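Local coordinates for protein 4,5-DOPA dioxygenase extradiol (Escherichia coli, PDB 2PW6) that opens the aromatic ring of L-DOPA between carbons 4 and 5 in vitro, yielding a seco-DOPA that rearranges to betalamic acid, its physiological substrate being unknown, at residues Ala17-His22 / Gly173-Asn178; Ser55-Thr60 / Pro232-Pro237. All blocks are in the same frame, centred on the assembly; numbering follows the deposited sequence.

In the fold
Interaction 1 (17-22 with 173-178) is buried throughout and joins two neighbouring parallel strands of the central mixed sheet where they run out into the zinc site. Interaction 2 (55-60 with 232-237) is only partly buried and sets the end of another strand of that sheet, 50-60, against the turn leading into helix 236-243. The first is held by backbone and amide hydrogen bonds; the second has none across it and relies on CH-pi contacts, apolar packing and a shared metal. The two meet at one zinc ion, to which interaction 1 brings His22 and interaction 2 brings His57 and His234, while Phe19 of the first packs on Pro237 of the second.

Interaction 1. Residues Ala17-His22 / Gly173-Asn178; sequences ALFLGH and GNVVHN. With ZN (zinc ion), chain D; ZN (zinc ion), chain B.
Gly173 is held at both backbone atoms by strand 17-21 and the residue after it: its N donates to Leu20 O (3.0 Å) and its O accepts from His22 N (3.0 Å), a parallel beta pairing. From Asn174 CB, CG leaves anti to the carbonyl carbon (chi1 -69°) and comes to 3.7 Å from His22 O. That oxygen lies in the plane of the amide, and ND2, which also bonds to Ser264 O, meets it on a lone pair, 3.1 Å away; OD1 comes within 3.7 Å of His22 CD2, the amide and ring planes 77° apart. With an alanine here the amide is gone, and His22 O and Ser264 O would probably each lose this donor, leaving the backbone of a zinc ligand less firmly held. His22 NE2 binds one zinc ion (2.4 Å), its ND1 bonded to Ser172 OG, while His177 holds a second through O and ND1. The Phe19 ring turns its edge to Asn174 N (CZ, 3.6 Å) and its CE2 touches Val175 CG1 at 3.6 Å. Strand 17-21 lies between strands 167-173 and 268-270, with helix 236-243 against Phe19 and Val175 and helix 121-130 against Leu20 and His22.

Interaction 2. Residues Ser55-Thr60 / Pro232-Pro237; sequences SAHWFT and PEHYLP. With ZN (zinc ion), chain B.
His57 and His234 converge on one zinc ion, His57 NE2 at 2.3 Å and His234 NE2 at 2.0 Å. The shared metal brings the two nitrogens close without any hydrogen bond between them. The rings form an offset edge-to-face pair, the edge of His234 toward the face of His57, with planes at 82°.

Two CH-pi contacts join the segments. Ala56 CB sits 3.3 Å from the centroid of the His234 ring, almost on the ring normal, so the methyl is a floor beneath the imidazole. In the reverse sense, Glu233 CB lies over the centre of the Phe59 ring, 3.6 Å from its centroid; Phe59 CG is anti to the backbone N (chi1 -168°), which swings the ring across to the other segment. Apolar packing continues around Phe59, where CE1 meets Leu236 CD1 at 3.7 Å and CZ approaches Pro232 CD. Pro237 CG lies against the backbone of Ala56.

The polar bonds stay within each segment. Glu233 bends back at chi2 (-69°), and its OE2 accepts a hydrogen bond from His234 ND1 on its anti lone pair, at 3.1 Å and nearly in the imidazole plane. This bond fixes the rotation of the ring and would tend to make it a more electron-rich ligand; Glu233 OE1 is bonded to Thr231 OG1. In the other segment, Ser55 OG accepts from His57 N in an ST turn and also bonds to Asp120.

His22 of the same chain and, in this crystal, Asp86 of the second subunit complete the zinc coordination. Histidine ligands carried by loops at the ends of sheet strands are characteristic of the metal site of LigB-type extradiol dioxygenases, the family to which this enzyme belongs.

Interaction 1. Residues Ala17-His22 / Gly173-Asn178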
ATOM      1  N   ALA A  17      16.607   6.994 -18.954  1.00 50.45           N
ATOM      2  CA  ALA A  17      16.041   6.137 -17.915  1.00 49.10           C
ATOM      3  C   ALA A  17      16.202   6.789 -16.521  1.00 48.44           C
ATOM      4  O   ALA A  17      17.186   7.478 -16.233  1.00 48.44           O
ATOM      5  CB  ALA A  17      16.656   4.738 -17.957  1.00 48.37           C
ATOM      6  N   LEU A  18      15.208   6.576 -15.674  1.00 47.46           N
ATOM      7  CA  LEU A  18      15.111   7.237 -14.391  1.00 46.53           C
ATOM      8  C   LEU A  18      14.823   6.259 -13.274  1.00 45.62           C
ATOM      9  O   LEU A  18      13.866   5.482 -13.358  1.00 45.71           O
ATOM     10  CB  LEU A  18      13.998   8.270 -14.426  1.00 46.28           C
ATOM     11  CG  LEU A  18      14.362   9.719 -14.740  1.00 47.98           C
ATOM     12  CD1 LEU A  18      15.054   9.880 -16.075  1.00 48.22           C
ATOM     13  CD2 LEU A  18      13.074  10.505 -14.731  1.00 47.51           C
ATOM     14  N   PHE A  19      15.677   6.289 -12.251  1.00 44.49           N
ATOM     15  CA  PHE A  19      15.416   5.640 -10.954  1.00 43.43           C
ATOM     16  C   PHE A  19      15.054   6.711  -9.949  1.00 43.05           C
ATOM     17  O   PHE A  19      15.821   7.625  -9.731  1.00 43.77           O
ATOM     18  CB  PHE A  19      16.640   4.858 -10.431  1.00 42.70           C
ATOM     19  CG  PHE A  19      16.452   4.339  -9.030  1.00 41.47           C
ATOM     20  CD1 PHE A  19      15.630   3.252  -8.789  1.00 38.72           C
ATOM     21  CD2 PHE A  19      17.048   4.998  -7.931  1.00 41.88           C
ATOM     22  CE1 PHE A  19      15.432   2.787  -7.517  1.00 38.50           C
ATOM     23  CE2 PHE A  19      16.848   4.548  -6.643  1.00 39.03           C
ATOM     24  CZ  PHE A  19      16.055   3.449  -6.427  1.00 41.72           C
ATOM     25  N   LEU A  20      13.886   6.617  -9.343  1.00 42.96           N
ATOM     26  CA  LEU A  20      13.503   7.591  -8.353  1.00 43.21           C
ATOM     27  C   LEU A  20      13.388   6.921  -6.984  1.00 43.07           C
ATOM     28  O   LEU A  20      12.767   5.864  -6.860  1.00 42.91           O
ATOM     29  CB  LEU A  20      12.180   8.296  -8.707  1.00 43.59           C
ATOM     30  CG  LEU A  20      11.976   9.220  -9.923  1.00 44.93           C
ATOM     31  CD1 LEU A  20      13.236   9.984 -10.293  1.00 46.84           C
ATOM     32  CD2 LEU A  20      11.495   8.423 -11.130  1.00 46.95           C
ATOM     33  N   GLY A  21      14.001   7.550  -5.974  1.00 42.76           N
ATOM     34  CA  GLY A  21      13.742   7.254  -4.581  1.00 42.08           C
ATOM     35  C   GLY A  21      12.388   7.826  -4.298  1.00 43.01           C
ATOM     36  O   GLY A  21      12.137   8.991  -4.567  1.00 44.42           O
ATOM     37  N   HIS A  22      11.477   7.029  -3.782  1.00 43.09           N
ATOM     38  CA  HIS A  22      10.122   7.475  -3.542  1.00 42.33           C
ATOM     39  C   HIS A  22       9.718   7.493  -2.081  1.00 43.18           C
ATOM     40  O   HIS A  22      10.412   6.956  -1.258  1.00 42.53           O
ATOM     41  CB  HIS A  22       9.122   6.684  -4.389  1.00 41.57           C
ATOM     42  CG  HIS A  22       8.904   5.271  -3.943  1.00 40.33           C
ATOM     43  ND1 HIS A  22       8.910   4.217  -4.814  1.00 40.40           N
ATOM     44  CD2 HIS A  22       8.638   4.745  -2.734  1.00 37.70           C
ATOM     45  CE1 HIS A  22       8.677   3.104  -4.165  1.00 38.71           C
ATOM     46  NE2 HIS A  22       8.509   3.395  -2.898  1.00 36.34           N
ATOM     47  N   GLY A 173      12.056   3.002  -6.314  1.00 38.57           N
ATOM     48  CA  GLY A 173      12.286   2.253  -5.075  1.00 38.85           C
ATOM     49  C   GLY A 173      13.092   3.120  -4.134  1.00 38.16           C
ATOM     50  O   GLY A 173      12.771   4.290  -3.984  1.00 37.73           O
ATOM     51  N   ASN A 174      14.159   2.555  -3.544  1.00 38.00           N
ATOM     52  CA  ASN A 174      14.938   3.219  -2.447  1.00 37.09           C
ATOM     53  C   ASN A 174      16.174   2.382  -2.195  1.00 36.92           C
ATOM     54  O   ASN A 174      16.066   1.204  -1.779  1.00 37.54           O
ATOM     55  CB  ASN A 174      14.156   3.329  -1.100  1.00 36.21           C
ATOM     56  CG  ASN A 174      12.962   4.307  -1.136  1.00 36.76           C
ATOM     57  OD1 ASN A 174      11.795   3.885  -0.950  1.00 34.98           O
ATOM     58  ND2 ASN A 174      13.241   5.618  -1.283  1.00 33.09           N
ATOM     59  N   VAL A 175      17.349   2.955  -2.462  1.00 36.54           N
ATOM     60  CA  VAL A 175      18.606   2.249  -2.272  1.00 36.53           C
ATOM     61  C   VAL A 175      18.952   1.972  -0.773  1.00 37.43           C
ATOM     62  O   VAL A 175      19.766   1.053  -0.471  1.00 38.26           O
ATOM     63  CB  VAL A 175      19.771   2.953  -2.997  1.00 37.60           C
ATOM     64  CG1 VAL A 175      19.398   3.213  -4.451  1.00 37.67           C
ATOM     65  CG2 VAL A 175      20.175   4.273  -2.275  1.00 35.37           C
ATOM     66  N   VAL A 176      18.306   2.703   0.141  1.00 37.11           N
ATOM     67  CA  VAL A 176      18.300   2.347   1.580  1.00 38.13           C
ATOM     68  C   VAL A 176      16.882   2.238   2.084  1.00 37.98           C
ATOM     69  O   VAL A 176      16.091   3.202   1.993  1.00 37.79           O
ATOM     70  CB  VAL A 176      19.076   3.377   2.539  1.00 38.43           C
ATOM     71  CG1 VAL A 176      19.081   2.855   3.983  1.00 37.69           C
ATOM     72  CG2 VAL A 176      20.492   3.659   2.053  1.00 37.22           C
ATOM     73  N   HIS A 177      16.554   1.079   2.656  1.00 38.26           N
ATOM     74  CA  HIS A 177      15.166   0.830   2.934  1.00 38.55           C
ATOM     75  C   HIS A 177      14.961  -0.211   4.002  1.00 39.76           C
ATOM     76  O   HIS A 177      14.703  -1.391   3.709  1.00 41.30           O
ATOM     77  CB  HIS A 177      14.401   0.444   1.629  1.00 37.77           C
ATOM     78  CG  HIS A 177      12.922   0.306   1.827  1.00 35.06           C
ATOM     79  ND1 HIS A 177      12.354  -0.785   2.470  1.00 32.18           N
ATOM     80  CD2 HIS A 177      11.905   1.154   1.526  1.00 30.83           C
ATOM     81  CE1 HIS A 177      11.036  -0.624   2.479  1.00 34.60           C
ATOM     82  NE2 HIS A 177      10.742   0.549   1.932  1.00 33.92           N
ATOM     83  N   ASN A 178      15.019   0.242   5.245  1.00 41.48           N
ATOM     84  CA  ASN A 178      14.819  -0.622   6.394  1.00 41.85           C
ATOM     85  C   ASN A 178      13.835   0.120   7.256  1.00 42.14           C
ATOM     86  O   ASN A 178      14.189   1.142   7.834  1.00 42.79           O
ATOM     87  CB  ASN A 178      16.143  -0.893   7.131  1.00 41.76           C
ATOM     88  CG  ASN A 178      16.016  -2.008   8.186  1.00 42.04           C
ATOM     89  OD1 ASN A 178      14.983  -2.139   8.811  1.00 41.65           O
ATOM     90  ND2 ASN A 178      17.057  -2.833   8.339  1.00 41.57           N
TER
HETATM   91 ZN    ZN D 274      12.884  -2.651   3.128  0.50 12.55          ZN
HETATM   92 ZN    ZN B 272       8.276   1.658  -1.258  1.00 23.09          ZN

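Interaction 2. Residues Ser55-Thr60 / Pro232-Pro237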
ATOM      1  N   SER A  55       8.411  -0.947 -10.381  1.00 37.72           N
ATOM      2  CA  SER A  55       8.292  -0.588  -8.952  1.00 36.28           C
ATOM      3  C   SER A  55       8.837  -1.652  -8.044  1.00 35.72           C
ATOM      4  O   SER A  55       8.602  -2.827  -8.295  1.00 34.96           O
ATOM      5  CB  SER A  55       6.845  -0.392  -8.555  1.00 36.17           C
ATOM      6  OG  SER A  55       6.730  -0.086  -7.183  1.00 35.85           O
ATOM      7  N   ALA A  56       9.503  -1.222  -6.951  1.00 34.78           N
ATOM      8  CA  ALA A  56       9.846  -2.074  -5.777  1.00 33.05           C
ATOM      9  C   ALA A  56       8.717  -2.986  -5.365  1.00 32.58           C
ATOM     10  O   ALA A  56       8.907  -4.126  -4.947  1.00 33.67           O
ATOM     11  CB  ALA A  56      10.207  -1.169  -4.565  1.00 31.87           C
ATOM     12  N   HIS A  57       7.524  -2.453  -5.431  1.00 31.85           N
ATOM     13  CA  HIS A  57       6.368  -3.148  -4.935  1.00 32.68           C
ATOM     14  C   HIS A  57       5.723  -4.171  -5.918  1.00 32.40           C
ATOM     15  O   HIS A  57       4.762  -4.781  -5.565  1.00 32.73           O
ATOM     16  CB  HIS A  57       5.348  -2.116  -4.458  1.00 32.88           C
ATOM     17  CG  HIS A  57       5.808  -1.299  -3.289  1.00 34.85           C
ATOM     18  ND1 HIS A  57       5.495  -1.638  -1.992  1.00 35.35           N
ATOM     19  CD2 HIS A  57       6.547  -0.160  -3.217  1.00 34.08           C
ATOM     20  CE1 HIS A  57       6.014  -0.745  -1.169  1.00 38.85           C
ATOM     21  NE2 HIS A  57       6.666   0.162  -1.884  1.00 35.23           N
ATOM     22  N   TRP A  58       6.261  -4.374  -7.115  1.00 33.64           N
ATOM     23  CA  TRP A  58       5.801  -5.495  -8.029  1.00 33.58           C
ATOM     24  C   TRP A  58       6.953  -6.501  -8.082  1.00 33.93           C
ATOM     25  O   TRP A  58       7.773  -6.495  -8.984  1.00 32.75           O
ATOM     26  CB  TRP A  58       5.384  -4.999  -9.443  1.00 33.05           C
ATOM     27  CG  TRP A  58       4.406  -3.765  -9.411  1.00 32.52           C
ATOM     28  CD1 TRP A  58       3.305  -3.596  -8.603  1.00 33.89           C
ATOM     29  CD2 TRP A  58       4.482  -2.590 -10.205  1.00 30.50           C
ATOM     30  NE1 TRP A  58       2.700  -2.375  -8.833  1.00 30.57           N
ATOM     31  CE2 TRP A  58       3.405  -1.747  -9.824  1.00 32.15           C
ATOM     32  CE3 TRP A  58       5.328  -2.178 -11.237  1.00 32.57           C
ATOM     33  CZ2 TRP A  58       3.177  -0.507 -10.430  1.00 32.94           C
ATOM     34  CZ3 TRP A  58       5.093  -0.944 -11.843  1.00 32.66           C
ATOM     35  CH2 TRP A  58       4.032  -0.130 -11.438  1.00 32.84           C
ATOM     36  N   PHE A  59       7.024  -7.324  -7.035  1.00 35.13           N
ATOM     37  CA  PHE A  59       8.146  -8.241  -6.757  1.00 35.64           C
ATOM     38  C   PHE A  59       7.510  -9.639  -6.701  1.00 36.35           C
ATOM     39  O   PHE A  59       6.819  -9.977  -5.738  1.00 37.31           O
ATOM     40  CB  PHE A  59       8.785  -7.843  -5.418  1.00 34.72           C
ATOM     41  CG  PHE A  59      10.131  -8.486  -5.115  1.00 32.99           C
ATOM     42  CD1 PHE A  59      11.167  -8.459  -6.026  1.00 27.75           C
ATOM     43  CD2 PHE A  59      10.387  -9.019  -3.822  1.00 34.64           C
ATOM     44  CE1 PHE A  59      12.445  -9.001  -5.728  1.00 31.67           C
ATOM     45  CE2 PHE A  59      11.685  -9.569  -3.493  1.00 30.89           C
ATOM     46  CZ  PHE A  59      12.706  -9.560  -4.449  1.00 30.42           C
ATOM     47  N   THR A  60       7.698 -10.417  -7.766  1.00 37.43           N
ATOM     48  CA  THR A  60       6.855 -11.596  -8.057  1.00 37.58           C
ATOM     49  C   THR A  60       7.800 -12.748  -8.345  1.00 37.29           C
ATOM     50  O   THR A  60       8.909 -12.498  -8.706  1.00 35.87           O
ATOM     51  CB  THR A  60       6.001 -11.346  -9.389  1.00 37.85           C
ATOM     52  OG1 THR A  60       6.888 -10.989 -10.468  1.00 36.27           O
ATOM     53  CG2 THR A  60       4.986 -10.234  -9.204  1.00 38.59           C
ATOM     54  N   PRO A 232      15.709  -7.625  -1.241  1.00 37.60           N
ATOM     55  CA  PRO A 232      16.247  -6.818  -2.314  1.00 36.83           C
ATOM     56  C   PRO A 232      15.327  -5.822  -3.049  1.00 35.41           C
ATOM     57  O   PRO A 232      15.865  -4.993  -3.745  1.00 36.58           O
ATOM     58  CB  PRO A 232      16.787  -7.880  -3.304  1.00 36.91           C
ATOM     59  CG  PRO A 232      16.648  -9.195  -2.624  1.00 37.40           C
ATOM     60  CD  PRO A 232      15.514  -9.020  -1.685  1.00 37.62           C
ATOM     61  N   GLU A 233      14.007  -5.857  -2.865  1.00 34.54           N
ATOM     62  CA  GLU A 233      13.040  -5.275  -3.850  1.00 34.55           C
ATOM     63  C   GLU A 233      13.152  -3.766  -4.077  1.00 33.73           C
ATOM     64  O   GLU A 233      13.033  -3.304  -5.203  1.00 32.77           O
ATOM     65  CB  GLU A 233      11.577  -5.667  -3.540  1.00 34.19           C
ATOM     66  CG  GLU A 233      10.915  -4.873  -2.398  1.00 37.56           C
ATOM     67  CD  GLU A 233      11.504  -5.193  -1.015  1.00 38.45           C
ATOM     68  OE1 GLU A 233      11.842  -6.376  -0.799  1.00 40.56           O
ATOM     69  OE2 GLU A 233      11.608  -4.278  -0.154  1.00 37.32           O
ATOM     70  N   HIS A 234      13.414  -2.994  -3.016  1.00 32.70           N
ATOM     71  CA  HIS A 234      13.527  -1.526  -3.163  1.00 30.48           C
ATOM     72  C   HIS A 234      14.817  -1.024  -3.755  1.00 30.23           C
ATOM     73  O   HIS A 234      14.899   0.126  -4.232  1.00 30.58           O
ATOM     74  CB  HIS A 234      13.208  -0.799  -1.875  1.00 30.15           C
ATOM     75  CG  HIS A 234      11.749  -0.528  -1.664  1.00 22.30           C
ATOM     76  ND1 HIS A 234      10.899  -1.458  -1.125  1.00 25.80           N
ATOM     77  CD2 HIS A 234      11.035   0.613  -1.755  1.00 24.68           C
ATOM     78  CE1 HIS A 234       9.704  -0.928  -0.949  1.00 20.11           C
ATOM     79  NE2 HIS A 234       9.751   0.337  -1.330  1.00 21.51           N
ATOM     80  N   TYR A 235      15.816  -1.896  -3.758  1.00 30.89           N
ATOM     81  CA  TYR A 235      17.086  -1.609  -4.395  1.00 31.65           C
ATOM     82  C   TYR A 235      17.232  -2.041  -5.885  1.00 31.77           C
ATOM     83  O   TYR A 235      17.834  -1.327  -6.715  1.00 30.94           O
ATOM     84  CB  TYR A 235      18.152  -2.310  -3.585  1.00 33.17           C
ATOM     85  CG  TYR A 235      19.514  -2.102  -4.129  1.00 35.45           C
ATOM     86  CD1 TYR A 235      20.206  -0.928  -3.849  1.00 37.72           C
ATOM     87  CD2 TYR A 235      20.136  -3.083  -4.936  1.00 35.23           C
ATOM     88  CE1 TYR A 235      21.501  -0.711  -4.352  1.00 38.43           C
ATOM     89  CE2 TYR A 235      21.431  -2.871  -5.453  1.00 36.11           C
ATOM     90  CZ  TYR A 235      22.103  -1.676  -5.156  1.00 38.99           C
ATOM     91  OH  TYR A 235      23.400  -1.419  -5.635  1.00 38.57           O
ATOM     92  N   LEU A 236      16.718  -3.228  -6.188  1.00 31.69           N
ATOM     93  CA  LEU A 236      16.825  -3.856  -7.524  1.00 33.17           C
ATOM     94  C   LEU A 236      16.416  -2.964  -8.717  1.00 32.68           C
ATOM     95  O   LEU A 236      17.043  -3.073  -9.775  1.00 32.56           O
ATOM     96  CB  LEU A 236      16.042  -5.194  -7.579  1.00 33.19           C
ATOM     97  CG  LEU A 236      16.671  -6.391  -6.837  1.00 35.03           C
ATOM     98  CD1 LEU A 236      15.760  -7.677  -6.853  1.00 34.55           C
ATOM     99  CD2 LEU A 236      18.098  -6.720  -7.370  1.00 35.02           C
ATOM    100  N   PRO A 237      15.405  -2.078  -8.540  1.00 32.58           N
ATOM    101  CA  PRO A 237      14.967  -1.217  -9.613  1.00 33.73           C
ATOM    102  C   PRO A 237      16.035  -0.322 -10.194  1.00 35.65           C
ATOM    103  O   PRO A 237      15.974  -0.013 -11.390  1.00 37.19           O
ATOM    104  CB  PRO A 237      13.841  -0.386  -8.962  1.00 32.84           C
ATOM    105  CG  PRO A 237      13.322  -1.238  -7.923  1.00 31.11           C
ATOM    106  CD  PRO A 237      14.538  -1.892  -7.357  1.00 33.00           C
TER
HETATM  107 ZN    ZN B 272       8.276   1.658  -1.258  1.00 23.09          ZN